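Local coordinates for packaging protein UL32 (Human herpesvirus 8 type M, PDB 6XF9) that probably directs newly made capsids to nuclear replication compartments, supporting cleavage and packaging of viral DNA, as a zinc-binding protein that forms a pentameric ring, at residues Asp370-Cys373 and Ala374-Lys378; Asp414-Val417 and Val418-Leu421. All coordinates share one frame; numbering follows the deposited sequence.

Overall arrangement
Contact 1 (370-378) and contact 2 (414-421) are the opening turns of two helices, 371-379 and 416-430, that follow in this order along the chain within one largely helical subunit. Their centres lie 11 Å apart and they touch directly: Leu375 CD2 packs 4.2 Å from Gln419 CA, and Leu375 CD1 lies 4.2 Å from Val418 CG1. Each turn contributes one cysteine to a different zinc site, Cys373 to one and Cys415 to the other, and the packing of Leu375 brings the two zinc-bearing helix starts together. They illustrate two ways of arranging a helix N-terminus beside zinc: in contact 1 cap and ligand are separate residues, whereas in contact 2 one cysteine does both.

Contact 1. Residues Asp370-Cys373 and Ala374-Lys378; sequences DPLC and ALNAK. With ZN (zinc ion), chain P.
The backbone N-H groups of residues 374 to 377 donate in turn to the carbonyls four residues earlier, an unbroken ladder that tightens from 3.3 Å between Ala374 N and Asp370 O to 3.0 Å between Ala377 N and Cys373 O. Ahead of the first turn, Asp370 is the N-cap. Its OD1 takes the N-H of Cys373 at 3.2 Å on the anti side of the carboxylate, 18° out of its plane, and a weaker, more bent bond from Leu372 N. The other oxygen, OD2, forms a salt bridge with Lys426, so one carboxylate both caps this helix and ties it to helix 416-430. Within this capped turn sits the last ligand in sequence of a zinc site of CxxC type, made of three cysteines and one histidine, which Cys296, Cys299 and His366 complete. Cys373 SG binds the zinc ion at 2.3 Å; with chi1 at -61° the sulfur lies beside its own backbone N, back toward the start of the helix. The cap therefore grips the amide of the very residue that binds zinc. On another side, Leu372 has CG anti to N (chi1 179°), and its CG meets Asn376 ND2 obliquely at 4.2 Å, while its CD1 lies 4.4 Å from Leu375 CD2. Asn376 folds back over the preceding turn, its CG 3.3 Å from Leu372 O. The strongest polar partner of the amide lies outside the helix: OD1 accepts from the backbone N-H of His87, linking the helix to a loop far away in sequence.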
# COMPACT_ATOMS: atom_id res chain seq x y z
N ASP D 370 -13.15 -10.54 28.10
CA ASP D 370 -12.08 -9.58 28.35
C ASP D 370 -10.75 -10.30 28.52
O ASP D 370 -10.69 -11.31 29.23
CB ASP D 370 -12.38 -8.73 29.57
CG ASP D 370 -11.40 -7.57 29.70
OD1 ASP D 370 -10.28 -7.81 30.18
OD2 ASP D 370 -11.72 -6.43 29.29
N PRO D 371 -9.69 -9.86 27.84
CA PRO D 371 -8.40 -10.57 27.97
C PRO D 371 -7.69 -10.30 29.30
O PRO D 371 -6.83 -11.09 29.67
CB PRO D 371 -7.60 -10.04 26.77
CG PRO D 371 -8.11 -8.68 26.55
CD PRO D 371 -9.57 -8.68 26.97
N LEU D 372 -7.95 -9.18 29.98
CA LEU D 372 -7.38 -8.98 31.31
C LEU D 372 -8.06 -9.86 32.35
O LEU D 372 -7.43 -10.27 33.33
CB LEU D 372 -7.45 -7.52 31.74
CG LEU D 372 -6.88 -7.26 33.14
CD1 LEU D 372 -5.46 -7.77 33.17
CD2 LEU D 372 -6.93 -5.79 33.57
N CYS D 373 -9.37 -10.11 32.20
CA CYS D 373 -10.04 -11.06 33.08
C CYS D 373 -9.49 -12.46 32.91
O CYS D 373 -9.42 -13.23 33.88
CB CYS D 373 -11.55 -11.03 32.82
SG CYS D 373 -12.30 -9.39 33.14
N ALA D 374 -9.17 -12.84 31.67
CA ALA D 374 -8.62 -14.16 31.39
C ALA D 374 -7.23 -14.33 32.00
O ALA D 374 -6.88 -15.42 32.48
CB ALA D 374 -8.57 -14.39 29.88
N LEU D 375 -6.39 -13.30 31.90
CA LEU D 375 -5.06 -13.37 32.50
C LEU D 375 -5.18 -13.52 34.01
O LEU D 375 -4.55 -14.39 34.62
CB LEU D 375 -4.29 -12.11 32.13
CG LEU D 375 -2.80 -12.04 32.44
CD1 LEU D 375 -2.07 -13.02 31.58
CD2 LEU D 375 -2.29 -10.64 32.15
N ASN D 376 -6.07 -12.72 34.62
CA ASN D 376 -6.30 -12.74 36.06
C ASN D 376 -6.76 -14.11 36.55
O ASN D 376 -6.29 -14.60 37.58
CB ASN D 376 -7.33 -11.68 36.42
CG ASN D 376 -6.75 -10.33 36.57
OD1 ASN D 376 -5.53 -10.17 36.62
ND2 ASN D 376 -7.60 -9.33 36.67
N ALA D 377 -7.68 -14.75 35.84
CA ALA D 377 -8.07 -16.11 36.23
C ALA D 377 -6.90 -17.09 36.09
O ALA D 377 -6.83 -18.06 36.85
CB ALA D 377 -9.26 -16.58 35.41
N LYS D 378 -5.99 -16.89 35.12
CA LYS D 378 -4.91 -17.85 34.91
C LYS D 378 -3.80 -17.71 35.93
O LYS D 378 -3.13 -18.69 36.24
CB LYS D 378 -4.29 -17.70 33.52
CG LYS D 378 -5.09 -18.28 32.37
CD LYS D 378 -5.09 -19.79 32.51
CE LYS D 378 -5.52 -20.50 31.25
NZ LYS D 378 -5.42 -22.01 31.40
ZN ZN P . -12.94 -9.77 35.31

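Contact 2. Residues Asp414-Val417 and Val418-Leu421; sequences DCEV and VQTL. With ZN (zinc ion), chain Q.
Cys415 meets Val418 across the first turn of helix 416-430 as the N-cap, with a sulfur as the acceptor. Its SG, anti to the backbone N, takes the N-H of Val418 in a weak but almost straight bond of 3.6 Å and 177°. The same sulfur binds the zinc ion at 2.3 Å in a site completed by Cys191, Cys192 and His452. An N-H directed at the sulfur would probably draw off some of the negative charge of a metal-bound thiolate, as in many zinc-cysteine centres. The carbonyl of Cys415 starts the helical ladder by accepting from Gln419 N, and Val418 CG2 lies 4.2 Å from Cys415 SG. Next comes Glu416, whose extended chain crosses that of Gln419, with CG 3.8 Å from Gln419 OE1 and the carboxylate and amide planes 46° apart. Lys155 of helix 145-164 joins the two ends: it forms a salt bridge with Glu416 OE2 and donates to Gln419 OE1, while Gln419 NE2 is held by Val133 O. The carbonyl of Glu416 is doubly engaged by Thr420: with chi1 at -63° the hydroxyl turns back along the helix, and OG1 donates to Glu416 O at 2.8 Å from one face of the carbonyl plane. Thr420 N reaches Glu416 O from the opposite face, at 2.7 Å. Val417 then directs its CG1 to Leu421 CD1, a loose apolar contact at 4.4 Å on the flank that faces helix 435-451, and its O accepts from Leu421 N at 3.0 Å, nearly along the C=O axis.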
# COMPACT_ATOMS: atom_id res chain seq x y z
N ASP D 414 2.86 -17.13 33.14
CA ASP D 414 3.75 -15.97 33.21
C ASP D 414 4.29 -15.69 31.82
O ASP D 414 5.08 -16.48 31.29
CB ASP D 414 4.89 -16.20 34.21
CG ASP D 414 5.61 -14.90 34.58
OD1 ASP D 414 5.84 -14.07 33.66
OD2 ASP D 414 5.90 -14.69 35.79
N CYS D 415 3.87 -14.58 31.22
CA CYS D 415 4.32 -14.20 29.89
C CYS D 415 4.21 -12.69 29.76
O CYS D 415 3.10 -12.16 29.70
CB CYS D 415 3.51 -14.89 28.81
SG CYS D 415 4.19 -14.53 27.16
N GLU D 416 5.36 -11.99 29.73
CA GLU D 416 5.30 -10.53 29.65
C GLU D 416 4.79 -10.07 28.29
O GLU D 416 4.19 -8.99 28.20
CB GLU D 416 6.68 -9.92 29.95
CG GLU D 416 6.60 -8.47 30.45
CD GLU D 416 7.86 -8.01 31.22
OE1 GLU D 416 8.88 -8.72 31.15
OE2 GLU D 416 7.85 -6.91 31.85
N VAL D 417 4.98 -10.88 27.24
CA VAL D 417 4.41 -10.54 25.93
C VAL D 417 2.90 -10.46 26.01
O VAL D 417 2.31 -9.41 25.77
CB VAL D 417 4.84 -11.57 24.86
CG1 VAL D 417 4.03 -11.38 23.60
CG2 VAL D 417 6.32 -11.42 24.57
N VAL D 418 2.25 -11.55 26.44
CA VAL D 418 0.80 -11.52 26.59
C VAL D 418 0.37 -10.47 27.60
O VAL D 418 -0.62 -9.76 27.40
CB VAL D 418 0.27 -12.91 26.99
CG1 VAL D 418 -1.14 -12.79 27.47
CG2 VAL D 418 0.32 -13.84 25.82
N GLN D 419 1.13 -10.31 28.70
CA GLN D 419 0.77 -9.24 29.63
C GLN D 419 0.78 -7.89 28.92
O GLN D 419 -0.13 -7.08 29.10
CB GLN D 419 1.71 -9.23 30.84
CG GLN D 419 1.22 -8.30 31.97
CD GLN D 419 2.36 -7.70 32.84
OE1 GLN D 419 3.52 -7.63 32.42
NE2 GLN D 419 2.01 -7.27 34.04
N THR D 420 1.81 -7.63 28.11
CA THR D 420 1.91 -6.32 27.46
C THR D 420 0.75 -6.10 26.50
O THR D 420 0.16 -5.02 26.47
CB THR D 420 3.24 -6.17 26.74
OG1 THR D 420 4.31 -6.23 27.70
CG2 THR D 420 3.30 -4.85 26.03
N LEU D 421 0.43 -7.11 25.68
CA LEU D 421 -0.68 -6.96 24.75
C LEU D 421 -2.00 -6.75 25.49
O LEU D 421 -2.85 -5.98 25.03
CB LEU D 421 -0.78 -8.18 23.83
CG LEU D 421 0.36 -8.22 22.82
CD1 LEU D 421 0.34 -9.53 22.12
CD2 LEU D 421 0.19 -7.08 21.85
ZN ZN Q . 3.87 -16.45 25.98